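2-polyprenyl-6-methoxyphenol hydroxylase-like FAD-dependent oxidoreductase (Streptomyces sp. NRRL 11266, PDB 6UI5) is a flavoprotein of the FAD-dependent oxidoreductase superfamily that binds flavin-adenine dinucleotide through a Rossmann-type domain. Local coordinates at residues E3-V8 and C19-R24; Y150-D155 and W309-E314; E52-R57 and K102-R107. One frame throughout, in Å; residues are numbered along the deposited sequence.

Overall arrangement
All three contacts are largely buried within the FAD-binding domain; only contact 1 is entirely so, Glu314 in contact 2 and Arg107 in contact 3 being partly exposed. Neighbouring strands 5-8 and 150-153 share backbone hydrogen bonds at Val6; contact 1 packs Val5 and Val7 on helix 12-22, contact 2 Tyr150 and Val152 on helix 295-316. Contact 1 is wholly apolar, contact 2 mainly so, with tyrosine hydroxyl and glutamate at its rim. Val8, ending one strand, and Cys154 and Asp155, just after the other, touch FAD. Contact 3, off the sheet beyond helix 12-22 and nearer the chain centre, adds a forked hydrogen bond to leucine packing. It meets contact 1 through the Glu20-Arg57 salt bridge but not contact 2.

Contact 1. Residues E3-V8 and C19-R24; sequences EPVVVV and CELAMR. With FAD (flavin-adenine dinucleotide), chain C.
Leu21 packs on Val5 and Val7, joining helix 12-22 to strand 5-8 within the first strand-helix-strand unit of the Rossmann-type FAD-binding domain. The interface is small, with 94 Å² buried, and wholly apolar. The strand runs on from Val7 to the cofactor, where Val8 CG1 packs 3.5 Å from N1A of the FAD adenine. Along the helix, Cys19 comes first; its side chain is directed to helix 97-110, where it touches Arg107 and Ala108. Glu20 likewise plays no part in the strand contact, and its carboxylate lies between arginines: OE1 forms a salt bridge with Arg57, and OE2 one with Arg24. Leu21 then carries the whole interface with a single methyl group. Its CG lies anti to the carbonyl carbon (chi1 -68°) and the chain continues extended, which places CD1 over the two alternate valines of the strand. CD1 is 3.6 Å from Val5 CG1, with the two side chains at about a right angle, and 4.0 Å from Val7 CG2, which it meets tip to tip. Leu21 also touches Ile311 of helix 295-316, so the leucine is wedged among strand and helices. Ala22 touches Leu111 and Val113. Arg24 folds back along the helix and uses one nitrogen twice: NH1 lies 2.8 Å from the backbone Glu20 O, with a bent N-H...O angle of 133°, and 3.2 Å from Glu20 OE2, a straighter bond (164°) that reaches the carboxylate on its anti side, though tilted well out of the carboxylate plane.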
loop_
_atom_site.group_PDB
_atom_site.type_symbol
_atom_site.label_atom_id
_atom_site.label_comp_id
_atom_site.label_asym_id
_atom_site.label_seq_id
_atom_site.Cartn_x
_atom_site.Cartn_y
_atom_site.Cartn_z
ATOM N N GLU A 3 28.537 -13.074 -38.874
ATOM C CA GLU A 3 27.636 -13.613 -37.866
ATOM C C GLU A 3 26.920 -12.476 -37.126
ATOM O O GLU A 3 27.437 -11.963 -36.153
ATOM C CB GLU A 3 28.416 -14.493 -36.885
ATOM C CG GLU A 3 29.757 -13.903 -36.373
ATOM C CD GLU A 3 30.934 -14.111 -37.324
ATOM O OE1 GLU A 3 31.790 -14.966 -37.020
ATOM O OE2 GLU A 3 31.023 -13.416 -38.356
ATOM N N PRO A 4 25.744 -12.065 -37.595
ATOM C CA PRO A 4 25.096 -10.871 -37.044
ATOM C C PRO A 4 24.181 -11.200 -35.871
ATOM O O PRO A 4 23.841 -12.356 -35.623
ATOM C CB PRO A 4 24.273 -10.346 -38.231
ATOM C CG PRO A 4 23.864 -11.591 -38.946
ATOM C CD PRO A 4 25.026 -12.573 -38.780
ATOM N N VAL A 5 23.795 -10.144 -35.155
ATOM C CA VAL A 5 22.717 -10.174 -34.170
ATOM C C VAL A 5 21.554 -9.371 -34.737
ATOM O O VAL A 5 21.735 -8.210 -35.129
ATOM C CB VAL A 5 23.165 -9.594 -32.813
ATOM C CG1 VAL A 5 21.954 -9.394 -31.907
ATOM C CG2 VAL A 5 24.198 -10.492 -32.143
ATOM N N VAL A 6 20.365 -9.979 -34.793
ATOM C CA VAL A 6 19.190 -9.319 -35.367
ATOM C C VAL A 6 18.340 -8.717 -34.258
ATOM O O VAL A 6 17.935 -9.413 -33.315
ATOM C CB VAL A 6 18.352 -10.278 -36.236
ATOM C CG1 VAL A 6 17.287 -9.491 -36.974
ATOM C CG2 VAL A 6 19.235 -10.979 -37.228
ATOM N N VAL A 7 18.063 -7.423 -34.389
ATOM C CA VAL A 7 17.185 -6.664 -33.501
ATOM C C VAL A 7 15.960 -6.252 -34.299
ATOM O O VAL A 7 16.091 -5.562 -35.319
ATOM C CB VAL A 7 17.905 -5.425 -32.962
ATOM C CG1 VAL A 7 16.949 -4.592 -32.126
ATOM C CG2 VAL A 7 19.150 -5.849 -32.186
ATOM N N VAL A 8 14.773 -6.635 -33.833
ATOM C CA VAL A 8 13.529 -6.409 -34.576
ATOM C C VAL A 8 12.774 -5.274 -33.903
ATOM O O VAL A 8 12.259 -5.439 -32.790
ATOM C CB VAL A 8 12.639 -7.662 -34.625
ATOM C CG1 VAL A 8 11.586 -7.531 -35.717
ATOM C CG2 VAL A 8 13.461 -8.910 -34.803
ATOM N N CYS A 19 22.553 0.318 -30.700
ATOM C CA CYS A 19 23.690 1.150 -30.314
ATOM C C CYS A 19 24.580 0.436 -29.296
ATOM O O CYS A 19 25.814 0.427 -29.440
ATOM C CB CYS A 19 23.209 2.483 -29.760
ATOM S SG CYS A 19 22.490 3.564 -30.988
ATOM N N GLU A 20 23.974 -0.163 -28.252
ATOM C CA GLU A 20 24.779 -0.904 -27.274
ATOM C C GLU A 20 25.560 -2.037 -27.945
ATOM O O GLU A 20 26.654 -2.398 -27.490
ATOM C CB GLU A 20 23.902 -1.491 -26.172
ATOM C CG GLU A 20 23.156 -0.518 -25.201
ATOM C CD GLU A 20 24.050 0.482 -24.429
ATOM O OE1 GLU A 20 23.672 1.678 -24.350
ATOM O OE2 GLU A 20 25.103 0.085 -23.873
ATOM N N LEU A 21 25.025 -2.608 -29.030
ATOM C CA LEU A 21 25.732 -3.699 -29.692
ATOM C C LEU A 21 26.814 -3.175 -30.637
ATOM O O LEU A 21 27.894 -3.775 -30.745
ATOM C CB LEU A 21 24.744 -4.586 -30.443
ATOM C CG LEU A 21 23.769 -5.417 -29.608
ATOM C CD1 LEU A 21 22.760 -6.205 -30.487
ATOM C CD2 LEU A 21 24.560 -6.358 -28.736
ATOM N N ALA A 22 26.552 -2.044 -31.296
ATOM C CA ALA A 22 27.436 -1.539 -32.339
ATOM C C ALA A 22 28.587 -0.735 -31.764
ATOM O O ALA A 22 29.683 -0.730 -32.338
ATOM C CB ALA A 22 26.658 -0.668 -33.322
ATOM N N MET A 23 28.357 -0.028 -30.655
ATOM C CA MET A 23 29.472 0.656 -30.010
ATOM C C MET A 23 30.548 -0.327 -29.559
ATOM O O MET A 23 31.703 0.078 -29.373
ATOM C CB MET A 23 28.974 1.485 -28.833
ATOM C CG MET A 23 28.755 0.681 -27.533
ATOM S SD MET A 23 28.225 1.810 -26.225
ATOM C CE MET A 23 27.119 2.858 -27.211
ATOM N N ARG A 24 30.200 -1.609 -29.407
ATOM C CA ARG A 24 31.147 -2.655 -29.051
ATOM C C ARG A 24 31.528 -3.529 -30.253
ATOM O O ARG A 24 31.953 -4.677 -30.075
ATOM C CB ARG A 24 30.580 -3.499 -27.900
ATOM C CG ARG A 24 30.066 -2.638 -26.695
ATOM C CD ARG A 24 29.662 -3.467 -25.468
ATOM N NE ARG A 24 29.524 -2.620 -24.285
ATOM C CZ ARG A 24 28.438 -1.900 -24.016
ATOM N NH1 ARG A 24 27.408 -1.955 -24.857
ATOM N NH2 ARG A 24 28.358 -1.151 -22.906
HETATM P PA FAD C . 7.530 0.222 -29.798
HETATM O O1A FAD C . 7.621 1.693 -29.455
HETATM O O2A FAD C . 6.062 -0.163 -29.877
HETATM O O5B FAD C . 8.437 -0.136 -31.138
HETATM C C5B FAD C . 8.341 -1.420 -31.735
HETATM C C4B FAD C . 8.788 -1.301 -33.228
HETATM O O4B FAD C . 8.879 -2.460 -33.833
HETATM C C3B FAD C . 7.728 -0.512 -34.032
HETATM O O3B FAD C . 8.374 0.320 -34.895
HETATM C C2B FAD C . 6.957 -1.602 -34.803
HETATM O O2B FAD C . 6.255 -0.947 -35.937
HETATM C C1B FAD C . 7.937 -2.375 -35.185
HETATM N N9A FAD C . 7.593 -3.751 -35.484
HETATM C C8A FAD C . 6.648 -4.504 -34.878
HETATM N N7A FAD C . 6.703 -5.745 -35.407
HETATM C C5A FAD C . 7.700 -5.760 -36.325
HETATM C C6A FAD C . 8.197 -6.755 -37.158
HETATM N N6A FAD C . 7.940 -8.154 -37.467
HETATM N N1A FAD C . 9.205 -6.498 -37.996
HETATM C C2A FAD C . 9.761 -5.267 -38.031
HETATM N N3A FAD C . 9.283 -4.294 -37.202
HETATM C C4A FAD C . 8.257 -4.536 -36.357
HETATM N N1 FAD C . 6.086 6.390 -22.938
HETATM C C2 FAD C . 6.582 7.374 -21.932
HETATM O O2 FAD C . 7.689 7.321 -21.504
HETATM N N3 FAD C . 5.660 8.448 -21.465
HETATM C C4 FAD C . 4.300 8.512 -22.004
HETATM O O4 FAD C . 3.544 9.355 -21.654
HETATM C C4X FAD C . 3.832 7.499 -23.018
HETATM N N5 FAD C . 2.476 7.613 -23.504
HETATM C C5X FAD C . 1.982 6.621 -24.492
HETATM C C6 FAD C . 0.668 6.738 -24.951
HETATM C C7 FAD C . 0.180 5.829 -25.882
HETATM C C7M FAD C . -1.264 6.202 -26.190
HETATM C C8 FAD C . 0.985 4.791 -26.377
HETATM C C8M FAD C . 0.360 3.839 -27.405
HETATM C C9 FAD C . 2.308 4.670 -25.915
HETATM C C9A FAD C . 2.822 5.581 -24.963
HETATM N N10 FAD C . 4.239 5.459 -24.447
HETATM C C10 FAD C . 4.718 6.443 -23.481
HETATM C "C1'" FAD C . 5.102 4.388 -24.984
HETATM C "C2'" FAD C . 5.751 3.379 -24.021
HETATM O "O2'" FAD C . 6.885 3.889 -23.425
HETATM C "C3'" FAD C . 6.267 2.170 -24.799
HETATM O "O3'" FAD C . 6.583 1.192 -23.859
HETATM C "C4'" FAD C . 7.549 2.402 -25.626
HETATM O "O4'" FAD C . 7.431 3.394 -26.606
HETATM C "C5'" FAD C . 7.761 1.062 -26.342
HETATM O "O5'" FAD C . 9.075 0.944 -26.812
HETATM P P FAD C . 9.521 -0.363 -27.719
HETATM O O1P FAD C . 10.688 0.029 -28.594
HETATM O O2P FAD C . 9.793 -1.619 -26.913
HETATM O O3P FAD C . 8.179 -0.730 -28.611
#

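Contact 2. Residues Y150-D155 and W309-E314; sequences YLVGCD and WKIAAE. Unlike the reference sequence in segment 309-314: Glu314 (reference Asp). With FAD (flavin-adenine dinucleotide), chain C.
With CG anti to the carbonyl carbon (chi1 -67°), Tyr150 sends its ring out from the strand beside Ile311, whose chi1 of -85° turns CG2 to the tyrosine and CG1, with CD1 at its end, to Val152. Ile311 CG2 approaches the tyrosine obliquely, 4.1 Å from Tyr150 CD2, as the two side chains slide past each other in opposite directions. The other branch ends in Ile311 CD1, which meets Val152 CG2 tip to tip at 4.0 Å. Further out, Glu314 crosses the end of the tyrosine at about a right angle, with its carboxylate nearly perpendicular to the ring. Its CG lies at the ring edge, but the 2.9 Å modelled between Tyr150 OH and Glu314 CG is too short for easy packing, and this detail is doubtful. Arg278 makes a cation-pi contact with the same ring.

Helix 295-316 runs almost antiparallel to strand 150-153 here, at 172° with axes 11.5 Å apart. Val152 also touches Leu17 of helix 12-22, so two neighbouring helices share this side of the sheet. Past the strand, Cys154 O lies 3.4 Å from C5B of FAD and Asp155 O lies 3.1 Å from C8A. The Asp155 carboxylate is held by Ser159 OG and Val161 N. A strand leading into Asp155 in this way is consistent with the Asp-Gly (DG) fingerprint of related flavoproteins, set within a Rossmann-type FAD-binding fold.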
loop_
_atom_site.group_PDB
_atom_site.type_symbol
_atom_site.label_atom_id
_atom_site.label_comp_id
_atom_site.label_asym_id
_atom_site.label_seq_id
_atom_site.Cartn_x
_atom_site.Cartn_y
_atom_site.Cartn_z
ATOM N N TYR A 150 22.184 -14.063 -32.408
ATOM C CA TYR A 150 21.120 -13.917 -31.432
ATOM C C TYR A 150 19.991 -13.152 -32.102
ATOM O O TYR A 150 20.223 -12.334 -32.996
ATOM C CB TYR A 150 21.590 -13.183 -30.160
ATOM C CG TYR A 150 22.592 -13.956 -29.343
ATOM C CD1 TYR A 150 22.175 -14.983 -28.512
ATOM C CD2 TYR A 150 23.955 -13.654 -29.382
ATOM C CE1 TYR A 150 23.066 -15.703 -27.768
ATOM C CE2 TYR A 150 24.878 -14.379 -28.616
ATOM C CZ TYR A 150 24.417 -15.406 -27.817
ATOM O OH TYR A 150 25.273 -16.165 -27.053
ATOM N N LEU A 151 18.769 -13.422 -31.656
ATOM C CA LEU A 151 17.586 -12.721 -32.130
ATOM C C LEU A 151 16.942 -12.024 -30.942
ATOM O O LEU A 151 16.527 -12.682 -29.986
ATOM C CB LEU A 151 16.603 -13.688 -32.803
ATOM C CG LEU A 151 15.190 -13.144 -32.986
ATOM C CD1 LEU A 151 15.200 -11.937 -33.913
ATOM C CD2 LEU A 151 14.256 -14.228 -33.479
ATOM N N VAL A 152 16.856 -10.698 -30.998
ATOM C CA VAL A 152 16.202 -9.921 -29.949
ATOM C C VAL A 152 14.952 -9.293 -30.540
ATOM O O VAL A 152 15.028 -8.501 -31.487
ATOM C CB VAL A 152 17.117 -8.836 -29.355
ATOM C CG1 VAL A 152 16.432 -8.214 -28.168
ATOM C CG2 VAL A 152 18.470 -9.421 -28.961
ATOM N N GLY A 153 13.805 -9.666 -29.993
ATOM C CA GLY A 153 12.576 -9.029 -30.371
ATOM C C GLY A 153 12.317 -7.790 -29.551
ATOM O O GLY A 153 11.935 -7.889 -28.382
ATOM N N CYS A 154 12.532 -6.618 -30.145
ATOM C CA CYS A 154 12.046 -5.361 -29.589
ATOM C C CYS A 154 10.869 -4.833 -30.418
ATOM O O CYS A 154 10.755 -3.634 -30.696
ATOM C CB CYS A 154 13.187 -4.349 -29.505
ATOM S SG CYS A 154 14.753 -5.046 -28.839
ATOM N N ASP A 155 9.990 -5.733 -30.859
ATOM C CA ASP A 155 8.969 -5.383 -31.841
ATOM C C ASP A 155 7.629 -5.016 -31.218
ATOM O O ASP A 155 6.599 -5.136 -31.886
ATOM C CB ASP A 155 8.777 -6.526 -32.839
ATOM C CG ASP A 155 8.799 -7.889 -32.171
ATOM O OD1 ASP A 155 9.402 -8.006 -31.060
ATOM O OD2 ASP A 155 8.221 -8.833 -32.771
ATOM N N TRP A 309 25.886 -5.512 -23.961
ATOM C CA TRP A 309 27.145 -5.639 -23.212
ATOM C C TRP A 309 27.214 -7.096 -22.770
ATOM O O TRP A 309 28.201 -7.785 -23.062
ATOM C CB TRP A 309 27.333 -4.629 -22.053
ATOM C CG TRP A 309 26.816 -4.975 -20.613
ATOM C CD1 TRP A 309 25.709 -4.467 -19.999
ATOM C CD2 TRP A 309 27.436 -5.845 -19.646
ATOM N NE1 TRP A 309 25.568 -4.992 -18.725
ATOM C CE2 TRP A 309 26.621 -5.835 -18.484
ATOM C CE3 TRP A 309 28.596 -6.631 -19.649
ATOM C CZ2 TRP A 309 26.929 -6.589 -17.336
ATOM C CZ3 TRP A 309 28.909 -7.377 -18.498
ATOM C CH2 TRP A 309 28.074 -7.344 -17.363
ATOM N N LYS A 310 26.132 -7.629 -22.201
ATOM C CA LYS A 310 26.114 -9.068 -21.955
ATOM C C LYS A 310 26.204 -9.854 -23.259
ATOM O O LYS A 310 27.070 -10.729 -23.398
ATOM C CB LYS A 310 24.882 -9.449 -21.160
ATOM C CG LYS A 310 24.736 -8.545 -19.972
ATOM C CD LYS A 310 23.897 -9.156 -18.909
ATOM C CE LYS A 310 23.590 -8.099 -17.908
ATOM N NZ LYS A 310 22.526 -8.539 -16.983
ATOM N N ILE A 311 25.343 -9.543 -24.242
ATOM C CA ILE A 311 25.489 -10.171 -25.551
ATOM C C ILE A 311 26.870 -9.880 -26.121
ATOM O O ILE A 311 27.547 -10.776 -26.648
ATOM C CB ILE A 311 24.392 -9.709 -26.534
ATOM C CG1 ILE A 311 23.128 -10.531 -26.401
ATOM C CG2 ILE A 311 24.891 -9.902 -27.956
ATOM C CD1 ILE A 311 22.052 -10.072 -27.318
ATOM N N ALA A 312 27.315 -8.618 -26.034
ATOM C CA ALA A 312 28.627 -8.299 -26.603
ATOM C C ALA A 312 29.724 -9.123 -25.940
ATOM O O ALA A 312 30.613 -9.655 -26.620
ATOM C CB ALA A 312 28.931 -6.808 -26.476
ATOM N N ALA A 313 29.652 -9.267 -24.613
ATOM C CA ALA A 313 30.612 -10.104 -23.903
ATOM C C ALA A 313 30.579 -11.539 -24.413
ATOM O O ALA A 313 31.631 -12.159 -24.609
ATOM C CB ALA A 313 30.337 -10.074 -22.397
ATOM N N GLU A 314 29.386 -12.092 -24.618
ATOM C CA GLU A 314 29.314 -13.457 -25.123
ATOM C C GLU A 314 29.921 -13.555 -26.511
ATOM O O GLU A 314 30.690 -14.480 -26.797
ATOM C CB GLU A 314 27.876 -13.949 -25.144
ATOM C CG GLU A 314 27.763 -15.325 -25.751
ATOM C CD GLU A 314 28.190 -16.419 -24.805
ATOM O OE1 GLU A 314 28.624 -17.487 -25.303
ATOM O OE2 GLU A 314 28.086 -16.204 -23.571
HETATM P PA FAD C . 7.530 0.222 -29.798
HETATM O O1A FAD C . 7.621 1.693 -29.455
HETATM O O2A FAD C . 6.062 -0.163 -29.877
HETATM O O5B FAD C . 8.437 -0.136 -31.138
HETATM C C5B FAD C . 8.341 -1.420 -31.735
HETATM C C4B FAD C . 8.788 -1.301 -33.228
HETATM O O4B FAD C . 8.879 -2.460 -33.833
HETATM C C3B FAD C . 7.728 -0.512 -34.032
HETATM O O3B FAD C . 8.374 0.320 -34.895
HETATM C C2B FAD C . 6.957 -1.602 -34.803
HETATM O O2B FAD C . 6.255 -0.947 -35.937
HETATM C C1B FAD C . 7.937 -2.375 -35.185
HETATM N N9A FAD C . 7.593 -3.751 -35.484
HETATM C C8A FAD C . 6.648 -4.504 -34.878
HETATM N N7A FAD C . 6.703 -5.745 -35.407
HETATM C C5A FAD C . 7.700 -5.760 -36.325
HETATM C C6A FAD C . 8.197 -6.755 -37.158
HETATM N N6A FAD C . 7.940 -8.154 -37.467
HETATM N N1A FAD C . 9.205 -6.498 -37.996
HETATM C C2A FAD C . 9.761 -5.267 -38.031
HETATM N N3A FAD C . 9.283 -4.294 -37.202
HETATM C C4A FAD C . 8.257 -4.536 -36.357
HETATM N N1 FAD C . 6.086 6.390 -22.938
HETATM C C2 FAD C . 6.582 7.374 -21.932
HETATM O O2 FAD C . 7.689 7.321 -21.504
HETATM N N3 FAD C . 5.660 8.448 -21.465
HETATM C C4 FAD C . 4.300 8.512 -22.004
HETATM O O4 FAD C . 3.544 9.355 -21.654
HETATM C C4X FAD C . 3.832 7.499 -23.018
HETATM N N5 FAD C . 2.476 7.613 -23.504
HETATM C C5X FAD C . 1.982 6.621 -24.492
HETATM C C6 FAD C . 0.668 6.738 -24.951
HETATM C C7 FAD C . 0.180 5.829 -25.882
HETATM C C7M FAD C . -1.264 6.202 -26.190
HETATM C C8 FAD C . 0.985 4.791 -26.377
HETATM C C8M FAD C . 0.360 3.839 -27.405
HETATM C C9 FAD C . 2.308 4.670 -25.915
HETATM C C9A FAD C . 2.822 5.581 -24.963
HETATM N N10 FAD C . 4.239 5.459 -24.447
HETATM C C10 FAD C . 4.718 6.443 -23.481
HETATM C "C1'" FAD C . 5.102 4.388 -24.984
HETATM C "C2'" FAD C . 5.751 3.379 -24.021
HETATM O "O2'" FAD C . 6.885 3.889 -23.425
HETATM C "C3'" FAD C . 6.267 2.170 -24.799
HETATM O "O3'" FAD C . 6.583 1.192 -23.859
HETATM C "C4'" FAD C . 7.549 2.402 -25.626
HETATM O "O4'" FAD C . 7.431 3.394 -26.606
HETATM C "C5'" FAD C . 7.761 1.062 -26.342
HETATM O "O5'" FAD C . 9.075 0.944 -26.812
HETATM P P FAD C . 9.521 -0.363 -27.719
HETATM O O1P FAD C . 10.688 0.029 -28.594
HETATM O O2P FAD C . 9.793 -1.619 -26.913
HETATM O O3P FAD C . 8.179 -0.730 -28.611
#

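Contact 3. Residues E52-R57 and K102-R107; sequences EMLDQR and KVLIDR
Hydrogen bonding between Arg107 and the backbone of Arg57 supplies the polar half of this contact. Arg107 reaches across with its guanidinium end-on and puts both terminal nitrogens on one oxygen: NH1 is 2.8 Å and NH2 3.0 Å from Arg57 O, which lies close to the guanidinium plane. Both bonds are bent, with N-H...O angles of 142° and 137°, as sharing a single acceptor requires. NH1 comes in the carbonyl plane, while NH2 is nearly in line with the C=O bond. Turns at chi2 and chi3 curl the Arg107 chain round to this position, and the doubled grip limits rotation of the guanidinium. The cation sits near the C-terminal end of helix 48-55, where the helix dipole would probably favour it.

Apolar packing is sparser: Leu54 CD2 and Leu104 CD2 meet at 4.3 Å. Both leucines also touch Met16, so helices 48-55 and 97-110 converge on helix 12-22, the first helix of the Rossmann-type FAD-binding domain.

Charged groups are paired away from the interface. The Arg57 side chain leads off from Arg107, its NE forming a salt bridge with Glu20 OE1 and its NH2 a hydrogen bond with Pro470 O. Arg57 NE and Arg107 NH1 thus stay 6.8 Å apart. On helix 97-110, Lys102 NZ forms a salt bridge with Asp106 one turn on, 2.7 Å from both OD1, to which it hydrogen-bonds, and OD2.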
loop_
_atom_site.group_PDB
_atom_site.type_symbol
_atom_site.label_atom_id
_atom_site.label_comp_id
_atom_site.label_asym_id
_atom_site.label_seq_id
_atom_site.Cartn_x
_atom_site.Cartn_y
_atom_site.Cartn_z
ATOM N N GLU A 52 19.955 9.271 -16.823
ATOM C CA GLU A 52 21.289 8.749 -16.460
ATOM C C GLU A 52 21.778 7.715 -17.473
ATOM O O GLU A 52 22.935 7.755 -17.900
ATOM C CB GLU A 52 21.334 8.137 -15.035
ATOM C CG GLU A 52 20.488 8.794 -13.923
ATOM C CD GLU A 52 20.562 8.062 -12.531
ATOM O OE1 GLU A 52 20.684 8.786 -11.514
ATOM O OE2 GLU A 52 20.511 6.796 -12.445
ATOM N N MET A 53 20.903 6.783 -17.879
ATOM C CA MET A 53 21.305 5.774 -18.859
ATOM C C MET A 53 21.672 6.384 -20.202
ATOM O O MET A 53 22.529 5.840 -20.907
ATOM C CB MET A 53 20.189 4.759 -19.075
ATOM C CG MET A 53 19.995 3.854 -17.903
ATOM S SD MET A 53 18.813 2.593 -18.313
ATOM C CE MET A 53 17.293 3.364 -17.716
ATOM N N LEU A 54 21.016 7.484 -20.594
ATOM C CA LEU A 54 21.406 8.145 -21.835
ATOM C C LEU A 54 22.665 8.975 -21.638
ATOM O O LEU A 54 23.449 9.136 -22.582
ATOM C CB LEU A 54 20.275 9.030 -22.373
ATOM C CG LEU A 54 18.927 8.449 -22.807
ATOM C CD1 LEU A 54 17.889 9.563 -23.036
ATOM C CD2 LEU A 54 19.086 7.697 -24.087
ATOM N N ASP A 55 22.876 9.496 -20.423
ATOM C CA ASP A 55 24.101 10.240 -20.131
ATOM C C ASP A 55 25.329 9.354 -20.281
ATOM O O ASP A 55 26.371 9.795 -20.769
ATOM C CB ASP A 55 24.039 10.821 -18.725
ATOM C CG ASP A 55 23.873 12.309 -18.723
ATOM O OD1 ASP A 55 24.170 12.944 -19.763
ATOM O OD2 ASP A 55 23.464 12.847 -17.673
ATOM N N GLN A 56 25.211 8.089 -19.886
ATOM C CA GLN A 56 26.288 7.122 -20.038
ATOM C C GLN A 56 26.765 6.974 -21.475
ATOM O O GLN A 56 27.812 6.349 -21.698
ATOM C CB GLN A 56 25.809 5.772 -19.478
ATOM C CG GLN A 56 25.828 5.754 -17.938
ATOM C CD GLN A 56 25.220 4.516 -17.357
ATOM O OE1 GLN A 56 24.894 4.508 -16.167
ATOM N NE2 GLN A 56 25.035 3.449 -18.190
ATOM N N ARG A 57 26.040 7.528 -22.460
ATOM C CA ARG A 57 26.462 7.387 -23.847
ATOM C C ARG A 57 26.477 8.737 -24.559
ATOM O O ARG A 57 26.459 8.792 -25.810
ATOM C CB ARG A 57 25.563 6.366 -24.553
ATOM C CG ARG A 57 25.404 5.094 -23.702
ATOM C CD ARG A 57 26.405 4.021 -24.072
ATOM N NE ARG A 57 26.212 2.767 -23.329
ATOM C CZ ARG A 57 26.911 2.442 -22.250
ATOM N NH1 ARG A 57 27.867 3.269 -21.808
ATOM N NH2 ARG A 57 26.662 1.271 -21.660
ATOM N N LYS A 102 15.254 10.264 -32.858
ATOM C CA LYS A 102 16.123 10.825 -33.880
ATOM C C LYS A 102 17.587 10.736 -33.454
ATOM O O LYS A 102 18.439 10.290 -34.233
ATOM C CB LYS A 102 15.698 12.258 -34.181
ATOM C CG LYS A 102 16.594 13.007 -35.137
ATOM C CD LYS A 102 16.350 12.603 -36.547
ATOM C CE LYS A 102 17.286 13.344 -37.480
ATOM N NZ LYS A 102 18.705 12.988 -37.265
ATOM N N VAL A 103 17.904 11.095 -32.200
ATOM C CA VAL A 103 19.325 11.033 -31.855
ATOM C C VAL A 103 19.800 9.584 -31.798
ATOM O O VAL A 103 20.972 9.302 -32.088
ATOM C CB VAL A 103 19.674 11.790 -30.551
ATOM C CG1 VAL A 103 19.175 13.231 -30.596
ATOM C CG2 VAL A 103 19.159 11.080 -29.347
ATOM N N LEU A 104 18.915 8.633 -31.475
ATOM C CA LEU A 104 19.393 7.253 -31.462
ATOM C C LEU A 104 19.492 6.654 -32.870
ATOM O O LEU A 104 20.397 5.843 -33.128
ATOM C CB LEU A 104 18.522 6.387 -30.562
ATOM C CG LEU A 104 18.308 6.917 -29.146
ATOM C CD1 LEU A 104 16.992 6.380 -28.562
ATOM C CD2 LEU A 104 19.511 6.587 -28.181
ATOM N N ILE A 105 18.598 7.035 -33.792
ATOM C CA ILE A 105 18.809 6.655 -35.187
ATOM C C ILE A 105 20.124 7.233 -35.688
ATOM O O ILE A 105 20.891 6.559 -36.388
ATOM C CB ILE A 105 17.623 7.101 -36.066
ATOM C CG1 ILE A 105 16.332 6.377 -35.671
ATOM C CG2 ILE A 105 17.967 6.891 -37.540
ATOM C CD1 ILE A 105 15.070 6.988 -36.317
ATOM N N ASP A 106 20.410 8.487 -35.335
ATOM C CA ASP A 106 21.684 9.082 -35.731
ATOM C C ASP A 106 22.854 8.290 -35.174
ATOM O O ASP A 106 23.751 7.881 -35.922
ATOM C CB ASP A 106 21.765 10.526 -35.262
ATOM C CG ASP A 106 21.022 11.470 -36.166
ATOM O OD1 ASP A 106 20.562 11.050 -37.257
ATOM O OD2 ASP A 106 20.898 12.649 -35.776
ATOM N N ARG A 107 22.860 8.061 -33.854
ATOM C CA ARG A 107 23.975 7.340 -33.243
ATOM C C ARG A 107 24.104 5.942 -33.825
ATOM O O ARG A 107 25.225 5.451 -34.028
ATOM C CB ARG A 107 23.811 7.265 -31.727
ATOM C CG ARG A 107 24.820 6.352 -31.064
ATOM C CD ARG A 107 26.188 6.993 -31.063
ATOM N NE ARG A 107 26.137 8.281 -30.390
ATOM C CZ ARG A 107 26.399 8.468 -29.096
ATOM N NH1 ARG A 107 26.764 7.435 -28.293
ATOM N NH2 ARG A 107 26.285 9.705 -28.613
#